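Local coordinates for scarecrow-like protein 3 (Arabidopsis thaliana, PDB 6KPB) that acts as a probable transcription factor in plant development, with a GRAS domain that binds IDD zinc finger proteins such as JACKDAW, at residues T62-V67 with S358-R363; H58-C63 with E366-Y371; Q185-R190 with P195-T200. All blocks are in the same frame, centred on the assembly; numbering follows the deposited sequence.

Contact 1 of 3, residues T62-V67 with S358-R363; sequences TCANHV and STLMER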
loop_
_atom_site.group_PDB
_atom_site.type_symbol
_atom_site.label_atom_id
_atom_site.label_comp_id
_atom_site.label_asym_id
_atom_site.label_seq_id
_atom_site.Cartn_x
_atom_site.Cartn_y
_atom_site.Cartn_z
ATOM N N THR A 62 -11.539 13.892 -23.913
ATOM C CA THR A 62 -12.851 14.393 -23.511
ATOM C C THR A 62 -12.910 14.623 -22.008
ATOM O O THR A 62 -13.280 15.709 -21.547
ATOM C CB THR A 62 -13.945 13.416 -23.941
ATOM O OG1 THR A 62 -13.694 12.970 -25.280
ATOM C CG2 THR A 62 -15.307 14.090 -23.883
ATOM N N CYS A 63 -12.542 13.604 -21.226
ATOM C CA CYS A 63 -12.535 13.740 -19.773
ATOM C C CYS A 63 -11.679 14.917 -19.332
ATOM O O CYS A 63 -12.088 15.704 -18.472
ATOM C CB CYS A 63 -12.036 12.447 -19.130
ATOM S SG CYS A 63 -11.806 12.547 -17.341
ATOM N N ALA A 64 -10.493 15.068 -19.931
ATOM C CA ALA A 64 -9.609 16.169 -19.561
ATOM C C ALA A 64 -10.272 17.519 -19.797
ATOM O O ALA A 64 -10.083 18.456 -19.013
ATOM C CB ALA A 64 -8.299 16.075 -20.340
ATOM N N ASN A 65 -11.048 17.641 -20.877
ATOM C CA ASN A 65 -11.800 18.871 -21.103
ATOM C C ASN A 65 -12.832 19.090 -20.005
ATOM O O ASN A 65 -12.979 20.207 -19.492
ATOM C CB ASN A 65 -12.468 18.838 -22.477
ATOM C CG ASN A 65 -11.577 19.393 -23.571
ATOM O OD1 ASN A 65 -10.767 20.288 -23.331
ATOM N ND2 ASN A 65 -11.729 18.868 -24.781
ATOM N N HIS A 66 -13.553 18.032 -19.624
ATOM C CA HIS A 66 -14.491 18.139 -18.511
ATOM C C HIS A 66 -13.773 18.466 -17.209
ATOM O O HIS A 66 -14.324 19.169 -16.355
ATOM C CB HIS A 66 -15.291 16.846 -18.372
ATOM C CG HIS A 66 -16.230 16.593 -19.511
ATOM N ND1 HIS A 66 -16.791 15.358 -19.754
ATOM C CD2 HIS A 66 -16.709 17.420 -20.469
ATOM C CE1 HIS A 66 -17.575 15.434 -20.815
ATOM N NE2 HIS A 66 -17.542 16.675 -21.269
ATOM N N VAL A 67 -12.548 17.962 -17.037
ATOM C CA VAL A 67 -11.744 18.339 -15.877
ATOM C C VAL A 67 -11.477 19.838 -15.890
ATOM O O VAL A 67 -11.675 20.532 -14.885
ATOM C CB VAL A 67 -10.428 17.539 -15.848
ATOM C CG1 VAL A 67 -9.549 18.000 -14.692
ATOM C CG2 VAL A 67 -10.703 16.047 -15.758
ATOM N N SER A 358 2.110 24.517 -20.229
ATOM C CA SER A 358 1.376 25.369 -19.301
ATOM C C SER A 358 0.049 24.737 -18.890
ATOM O O SER A 358 -0.289 24.702 -17.701
ATOM C CB SER A 358 1.156 26.744 -19.935
ATOM O OG SER A 358 0.473 26.629 -21.173
ATOM N N THR A 359 -0.706 24.216 -19.850
ATOM C CA THR A 359 -2.043 23.710 -19.580
ATOM C C THR A 359 -2.048 22.189 -19.454
ATOM O O THR A 359 -1.107 21.499 -19.856
ATOM C CB THR A 359 -3.022 24.136 -20.678
ATOM O OG1 THR A 359 -2.779 23.369 -21.864
ATOM C CG2 THR A 359 -2.860 25.614 -20.994
ATOM N N LEU A 360 -3.138 21.676 -18.881
ATOM C CA LEU A 360 -3.305 20.233 -18.735
ATOM C C LEU A 360 -3.346 19.547 -20.095
ATOM O O LEU A 360 -2.713 18.505 -20.298
ATOM C CB LEU A 360 -4.579 19.940 -17.938
ATOM C CG LEU A 360 -4.802 18.568 -17.288
ATOM C CD1 LEU A 360 -5.226 17.502 -18.293
ATOM C CD2 LEU A 360 -3.556 18.130 -16.539
ATOM N N MET A 361 -4.093 20.121 -21.042
ATOM C CA MET A 361 -4.245 19.493 -22.352
ATOM C C MET A 361 -2.915 19.417 -23.087
ATOM O O MET A 361 -2.652 18.448 -23.811
ATOM C CB MET A 361 -5.275 20.260 -23.183
ATOM C CG MET A 361 -5.686 19.551 -24.461
ATOM S SD MET A 361 -6.444 17.947 -24.142
ATOM C CE MET A 361 -7.823 18.431 -23.107
ATOM N N GLU A 362 -2.066 20.433 -22.918
ATOM C CA GLU A 362 -0.730 20.404 -23.507
ATOM C C GLU A 362 0.054 19.194 -23.017
ATOM O O GLU A 362 0.521 18.371 -23.813
ATOM C CB GLU A 362 0.020 21.693 -23.169
ATOM C CG GLU A 362 -0.397 22.911 -23.969
ATOM C CD GLU A 362 0.271 24.177 -23.469
ATOM O OE1 GLU A 362 0.577 24.245 -22.259
ATOM O OE2 GLU A 362 0.497 25.098 -24.280
ATOM N N ARG A 363 0.204 19.072 -21.696
ATOM C CA ARG A 363 0.991 17.981 -21.134
ATOM C C ARG A 363 0.356 16.626 -21.411
ATOM O O ARG A 363 1.072 15.638 -21.595
ATOM C CB ARG A 363 1.173 18.192 -19.632
ATOM C CG ARG A 363 1.695 19.574 -19.277
ATOM C CD ARG A 363 2.247 19.625 -17.865
ATOM N NE ARG A 363 1.239 19.301 -16.862
ATOM C CZ ARG A 363 0.336 20.162 -16.404
ATOM N NH1 ARG A 363 0.308 21.406 -16.864
ATOM N NH2 ARG A 363 -0.538 19.780 -15.484
#

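Contact 2 of 3, residues H58-C63 with E366-Y371; sequences HLLLTC and ESLYTY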
loop_
_atom_site.group_PDB
_atom_site.type_symbol
_atom_site.label_atom_id
_atom_site.label_comp_id
_atom_site.label_asym_id
_atom_site.label_seq_id
_atom_site.Cartn_x
_atom_site.Cartn_y
_atom_site.Cartn_z
ATOM N N HIS A 58 -10.125 9.165 -27.234
ATOM C CA HIS A 58 -11.186 10.166 -27.193
ATOM C C HIS A 58 -11.667 10.403 -25.764
ATOM O O HIS A 58 -11.825 11.553 -25.340
ATOM C CB HIS A 58 -12.342 9.731 -28.095
ATOM C CG HIS A 58 -13.464 10.720 -28.165
ATOM N ND1 HIS A 58 -13.343 11.943 -28.789
ATOM C CD2 HIS A 58 -14.732 10.663 -27.693
ATOM C CE1 HIS A 58 -14.486 12.598 -28.695
ATOM N NE2 HIS A 58 -15.346 11.844 -28.034
ATOM N N LEU A 59 -11.885 9.329 -25.001
ATOM C CA LEU A 59 -12.302 9.480 -23.609
ATOM C C LEU A 59 -11.287 10.287 -22.808
ATOM O O LEU A 59 -11.664 11.144 -22.000
ATOM C CB LEU A 59 -12.511 8.106 -22.971
ATOM C CG LEU A 59 -13.904 7.474 -22.956
ATOM C CD1 LEU A 59 -13.821 5.980 -23.191
ATOM C CD2 LEU A 59 -14.603 7.765 -21.634
ATOM N N LEU A 60 -9.993 10.033 -23.022
ATOM C CA LEU A 60 -8.970 10.739 -22.258
ATOM C C LEU A 60 -9.012 12.235 -22.541
ATOM O O LEU A 60 -9.029 13.053 -21.614
ATOM C CB LEU A 60 -7.587 10.167 -22.572
ATOM C CG LEU A 60 -7.307 8.759 -22.043
ATOM C CD1 LEU A 60 -5.963 8.239 -22.531
ATOM C CD2 LEU A 60 -7.372 8.734 -20.521
ATOM N N LEU A 61 -9.034 12.613 -23.821
ATOM C CA LEU A 61 -9.113 14.028 -24.169
ATOM C C LEU A 61 -10.442 14.630 -23.729
ATOM O O LEU A 61 -10.481 15.756 -23.218
ATOM C CB LEU A 61 -8.912 14.216 -25.672
ATOM C CG LEU A 61 -7.478 14.265 -26.207
ATOM C CD1 LEU A 61 -6.856 12.879 -26.271
ATOM C CD2 LEU A 61 -7.459 14.929 -27.574
ATOM N N THR A 62 -11.539 13.892 -23.913
ATOM C CA THR A 62 -12.851 14.393 -23.511
ATOM C C THR A 62 -12.910 14.623 -22.008
ATOM O O THR A 62 -13.280 15.709 -21.547
ATOM C CB THR A 62 -13.945 13.416 -23.941
ATOM O OG1 THR A 62 -13.694 12.970 -25.280
ATOM C CG2 THR A 62 -15.307 14.090 -23.883
ATOM N N CYS A 63 -12.542 13.604 -21.226
ATOM C CA CYS A 63 -12.535 13.740 -19.773
ATOM C C CYS A 63 -11.679 14.917 -19.332
ATOM O O CYS A 63 -12.088 15.704 -18.472
ATOM C CB CYS A 63 -12.036 12.447 -19.130
ATOM S SG CYS A 63 -11.806 12.547 -17.341
ATOM N N GLU A 366 1.256 15.538 -25.243
ATOM C CA GLU A 366 2.633 15.106 -25.463
ATOM C C GLU A 366 2.958 13.849 -24.665
ATOM O O GLU A 366 3.560 12.908 -25.193
ATOM C CB GLU A 366 3.601 16.238 -25.115
ATOM C CG GLU A 366 3.806 17.227 -26.247
ATOM C CD GLU A 366 4.304 16.559 -27.515
ATOM O OE1 GLU A 366 5.413 15.983 -27.489
ATOM O OE2 GLU A 366 3.581 16.596 -28.532
ATOM N N SER A 367 2.567 13.814 -23.386
ATOM C CA SER A 367 2.883 12.654 -22.558
ATOM C C SER A 367 2.215 11.390 -23.083
ATOM O O SER A 367 2.759 10.291 -22.925
ATOM C CB SER A 367 2.470 12.907 -21.107
ATOM O OG SER A 367 1.081 13.171 -21.010
ATOM N N LEU A 368 1.042 11.521 -23.708
ATOM C CA LEU A 368 0.408 10.361 -24.326
ATOM C C LEU A 368 1.296 9.767 -25.410
ATOM O O LEU A 368 1.434 8.543 -25.510
ATOM C CB LEU A 368 -0.956 10.743 -24.900
ATOM C CG LEU A 368 -2.158 10.647 -23.957
ATOM C CD1 LEU A 368 -3.427 11.116 -24.651
ATOM C CD2 LEU A 368 -2.319 9.223 -23.447
ATOM N N TYR A 369 1.924 10.621 -26.223
ATOM C CA TYR A 369 2.799 10.126 -27.281
ATOM C C TYR A 369 4.082 9.534 -26.713
ATOM O O TYR A 369 4.558 8.498 -27.192
ATOM C CB TYR A 369 3.116 11.246 -28.270
ATOM C CG TYR A 369 2.021 11.501 -29.279
ATOM C CD1 TYR A 369 1.992 10.816 -30.486
ATOM C CD2 TYR A 369 1.018 12.425 -29.026
ATOM C CE1 TYR A 369 0.993 11.045 -31.414
ATOM C CE2 TYR A 369 0.014 12.661 -29.945
ATOM C CZ TYR A 369 0.006 11.968 -31.138
ATOM O OH TYR A 369 -0.992 12.201 -32.056
ATOM N N THR A 370 4.659 10.178 -25.694
ATOM C CA THR A 370 5.917 9.695 -25.132
ATOM C C THR A 370 5.743 8.323 -24.494
ATOM O O THR A 370 6.489 7.384 -24.800
ATOM C CB THR A 370 6.457 10.695 -24.107
ATOM O OG1 THR A 370 6.707 11.955 -24.744
ATOM C CG2 THR A 370 7.751 10.180 -23.492
ATOM N N TYR A 371 4.756 8.183 -23.610
ATOM C CA TYR A 371 4.586 6.928 -22.891
ATOM C C TYR A 371 3.930 5.847 -23.739
ATOM O O TYR A 371 4.052 4.665 -23.404
ATOM C CB TYR A 371 3.794 7.167 -21.606
ATOM C CG TYR A 371 4.594 7.943 -20.587
ATOM C CD1 TYR A 371 5.491 7.299 -19.744
ATOM C CD2 TYR A 371 4.482 9.323 -20.490
ATOM C CE1 TYR A 371 6.239 8.005 -18.821
ATOM C CE2 TYR A 371 5.225 10.038 -19.571
ATOM C CZ TYR A 371 6.102 9.374 -18.739
ATOM O OH TYR A 371 6.843 10.083 -17.822
#

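Contact 3 of 3, residues Q185-R190 with P195-T200; sequences QAFNSR and PHLRIT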
loop_
_atom_site.group_PDB
_atom_site.type_symbol
_atom_site.label_atom_id
_atom_site.label_comp_id
_atom_site.label_asym_id
_atom_site.label_seq_id
_atom_site.Cartn_x
_atom_site.Cartn_y
_atom_site.Cartn_z
ATOM N N GLN A 185 36.984 -0.188 -13.108
ATOM C CA GLN A 185 37.833 -1.051 -13.923
ATOM C C GLN A 185 38.535 -0.260 -15.020
ATOM O O GLN A 185 39.709 -0.506 -15.319
ATOM C CB GLN A 185 37.002 -2.183 -14.529
ATOM C CG GLN A 185 37.741 -3.015 -15.569
ATOM C CD GLN A 185 38.908 -3.788 -14.983
ATOM O OE1 GLN A 185 38.729 -4.859 -14.401
ATOM N NE2 GLN A 185 40.112 -3.247 -15.136
ATOM N N ALA A 186 37.832 0.697 -15.629
ATOM C CA ALA A 186 38.420 1.473 -16.715
ATOM C C ALA A 186 39.550 2.361 -16.210
ATOM O O ALA A 186 40.595 2.478 -16.863
ATOM C CB ALA A 186 37.341 2.305 -17.403
ATOM N N PHE A 187 39.357 2.998 -15.051
ATOM C CA PHE A 187 40.438 3.763 -14.436
ATOM C C PHE A 187 41.640 2.878 -14.146
ATOM O O PHE A 187 42.790 3.298 -14.324
ATOM C CB PHE A 187 39.946 4.427 -13.149
ATOM C CG PHE A 187 39.479 5.845 -13.329
ATOM C CD1 PHE A 187 40.156 6.710 -14.173
ATOM C CD2 PHE A 187 38.367 6.313 -12.650
ATOM C CE1 PHE A 187 39.729 8.015 -14.338
ATOM C CE2 PHE A 187 37.936 7.617 -12.810
ATOM C CZ PHE A 187 38.617 8.468 -13.656
ATOM N N ASN A 188 41.395 1.644 -13.701
ATOM C CA ASN A 188 42.496 0.741 -13.386
ATOM C C ASN A 188 43.231 0.292 -14.642
ATOM O O ASN A 188 44.437 0.023 -14.590
ATOM C CB ASN A 188 41.975 -0.471 -12.614
ATOM C CG ASN A 188 43.037 -1.106 -11.742
ATOM O OD1 ASN A 188 44.231 -1.000 -12.015
ATOM N ND2 ASN A 188 42.605 -1.771 -10.678
ATOM N N SER A 189 42.534 0.211 -15.772
ATOM C CA SER A 189 43.136 -0.267 -17.009
ATOM C C SER A 189 43.807 0.832 -17.822
ATOM O O SER A 189 44.528 0.515 -18.775
ATOM C CB SER A 189 42.080 -0.959 -17.878
ATOM O OG SER A 189 41.447 -2.011 -17.169
ATOM N N ARG A 190 43.597 2.101 -17.481
ATOM C CA ARG A 190 44.125 3.175 -18.307
ATOM C C ARG A 190 45.654 3.175 -18.258
ATOM O O ARG A 190 46.249 2.810 -17.239
ATOM C CB ARG A 190 43.568 4.529 -17.868
ATOM C CG ARG A 190 44.200 5.149 -16.632
ATOM C CD ARG A 190 43.736 6.592 -16.487
ATOM N NE ARG A 190 44.255 7.248 -15.290
ATOM C CZ ARG A 190 44.034 8.524 -14.990
ATOM N NH1 ARG A 190 44.541 9.048 -13.882
ATOM N NH2 ARG A 190 43.308 9.280 -15.802
ATOM N N PRO A 195 44.131 6.708 -10.819
ATOM C CA PRO A 195 44.349 7.797 -9.868
ATOM C C PRO A 195 43.697 7.447 -8.536
ATOM O O PRO A 195 43.043 6.416 -8.390
ATOM C CB PRO A 195 43.649 8.977 -10.539
ATOM C CG PRO A 195 42.490 8.333 -11.239
ATOM C CD PRO A 195 42.996 6.987 -11.720
ATOM N N HIS A 196 43.882 8.325 -7.555
ATOM C CA HIS A 196 43.067 8.231 -6.353
ATOM C C HIS A 196 41.643 8.632 -6.708
ATOM O O HIS A 196 41.402 9.755 -7.163
ATOM C CB HIS A 196 43.611 9.117 -5.236
ATOM C CG HIS A 196 42.782 9.078 -3.990
ATOM N ND1 HIS A 196 41.586 9.755 -3.871
ATOM C CD2 HIS A 196 42.963 8.426 -2.818
ATOM C CE1 HIS A 196 41.072 9.529 -2.676
ATOM N NE2 HIS A 196 41.888 8.726 -2.016
ATOM N N LEU A 197 40.703 7.714 -6.517
ATOM C CA LEU A 197 39.313 7.934 -6.885
ATOM C C LEU A 197 38.483 8.187 -5.637
ATOM O O LEU A 197 38.549 7.418 -4.673
ATOM C CB LEU A 197 38.751 6.739 -7.656
ATOM C CG LEU A 197 37.299 6.902 -8.098
ATOM C CD1 LEU A 197 37.130 8.192 -8.887
ATOM C CD2 LEU A 197 36.858 5.706 -8.924
ATOM N N ARG A 198 37.705 9.263 -5.661
ATOM C CA ARG A 198 36.742 9.562 -4.614
ATOM C C ARG A 198 35.377 9.745 -5.257
ATOM O O ARG A 198 35.248 10.454 -6.262
ATOM C CB ARG A 198 37.144 10.811 -3.828
ATOM C CG ARG A 198 36.122 11.258 -2.796
ATOM C CD ARG A 198 36.804 11.897 -1.597
ATOM N NE ARG A 198 35.896 12.754 -0.843
ATOM C CZ ARG A 198 35.843 14.075 -0.973
ATOM N NH1 ARG A 198 34.985 14.782 -0.251
ATOM N NH2 ARG A 198 36.654 14.690 -1.824
ATOM N N ILE A 199 34.367 9.089 -4.695
ATOM C CA ILE A 199 33.001 9.175 -5.189
ATOM C C ILE A 199 32.103 9.626 -4.048
ATOM O O ILE A 199 32.105 9.015 -2.972
ATOM C CB ILE A 199 32.516 7.836 -5.771
ATOM C CG1 ILE A 199 33.358 7.455 -6.988
ATOM C CG2 ILE A 199 31.039 7.920 -6.135
ATOM C CD1 ILE A 199 32.861 6.222 -7.703
ATOM N N THR A 200 31.348 10.695 -4.279
ATOM C CA THR A 200 30.371 11.200 -3.323
ATOM C C THR A 200 28.980 10.837 -3.822
ATOM O O THR A 200 28.563 11.294 -4.893
ATOM C CB THR A 200 30.503 12.711 -3.144
ATOM O OG1 THR A 200 31.806 13.016 -2.635
ATOM C CG2 THR A 200 29.457 13.218 -2.163
#

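Contact 1 of 3, residues T62-V67 with S358-R363
M361 and A64 make the closest apolar contact here, with the CE methyl of M361 3.7 Å from A64 CB. The same methyl comes to 3.5 Å from N65 OD1, and the side chains of N65 and M361 cross at about a right angle. M361 gets there in two steps: CG sets out anti to the backbone N (chi1 -170°), then the thioether bends at both chi2 and chi3 and curls its methyl round to helix 49-69. L360 brings its CD1 branch to 4.0 Å from A64 CB, so two side chains share one small methyl. With so little at A64, the backbones come near, and its CA lies 6.9 Å from M361 CA.

L360 and M361 open helix 360-381, and the turn that carries them is held by a capping box. T359 is the N-cap: E362 N donates to T359 OG1 at 3.2 Å, while T359 N returns a bond to E362 OE1 at 2.7 Å and 168°. S358 OG also donates to E362 OE1, at 2.6 Å, and both donors reach that oxygen from the same face of the carboxylate.

Charge pairing lies off to one side, where R363 forms a salt bridge with E408 and bonds to I404 O. Helix 92-109 packs against both segments: C63 touches L104, V67 touches I108, and L360 and R363 lie on R107.

Contact 2 of 3, residues H58-C63 with E366-Y371
T370 OG1 is gripped by three groups, H355 NE2, R472 NH2 and S353 OG, on the side of helix 360-381 opposite the one from which L368 reaches L60 and L61. The same R472 NH2 also makes a salt bridge to E366 OE1, so one guanidinium nitrogen joins two residues a single turn apart and fixes that polar flank of the helix. Y369, between them, packs on an apolar side chain of the bound peptide.

The contact with helix 49-69 itself is made by leucine methyls alone. L368 is directed toward that helix, crossing both leucines obliquely, and splits its fork between them: CD2 lies 3.9 Å from L60 CD1, and CD1 lies 4.2 Å from L61 CD1. In L60 the CG sits beside the backbone N and anti to the carbonyl carbon (chi1 -70°), and from there the extended second torsion carries CD1 out to the L368 methyl. L61 starts less directly, but its CD1 still swings in to meet the other branch. Because methyl meets methyl, L60 CA and L368 CA stay 9.6 Å apart.

The two helices run in roughly opposite directions, well inclined to each other. F100 of helix 92-109 touches L60, S367 and L368 and so fills in beside both. L59 and C63 turn instead to helix 72-85, meeting L82 and L79, and Y371 lies against I401 and I404 of helix 387-406.

Contact 3 of 3, residues Q185-R190 with P195-T200
F187 lies across P195 and L197, where helix 178-189 turns back into strand 196-203. This is the second half of the beta-alpha-beta crossover that begins with strand 166-171, in the Rossmann-like parallel part of the GRAS sheet.

The phenyl ring takes P195 over one face in a CH-pi contact: P195 CG stands 4.3 Å from the ring centroid, 19° off the normal and shifted toward the rim. P195 CD comes to 3.8 Å from F187 CD1. Farther along the ring, on the same side of its plane as the proline, the fork of L197 approaches obliquely, with CD1 4.0 Å from F187 CE2 and CD2 4.1 Å from F187 CD2. In L197, CG anti to the backbone N (chi1 -179°) carries the fork out from the strand, and chi2 turns both methyls to the ring. Shortening F187 to an alanine takes away the ring that P195 CG and both L197 methyls pack on, and would probably open a gap between them and V167 and L158.

V167, in the predicted VHIID motif on strand 166-171, also touches P195 and L197, which brings all three elements of the unit together. R190, the first residue beyond the helix, covers the proline from another direction. Its CG takes the crowded position between backbone N and carbonyl carbon (chi1 78°), after which the chain runs fully extended and delivers the guanidinium to P195, with F187 CD1 above one of its faces. The guanidinium is fixed by three backbone oxygens: NH2 bonds to M161 O, NE to G193 O and NH1 to E164 O. That same NH1 lies 3.4 Å from P195 CD and 3.5 Å from P195 CB.

From the N terminus, helix 49-69 enters first and supplies one side of both contact 2 and contact 1, which share T62 and C63. The chain then passes through further helices and the parallel strands of the sheet before helix 360-381 returns to meet it. Contact 1 closes first, at 358-363, and contact 2 after it, at 366-371, so the loop of contact 1 lies within that of contact 2, because the helices run in roughly opposite directions. M361 CE touches L61 O, joining the two. Contact 3 closes a short turn within both loops. It belongs to the sheet region across the chain's centre, about 49 Å from contact 1 and 46 Å from contact 2, centre to centre.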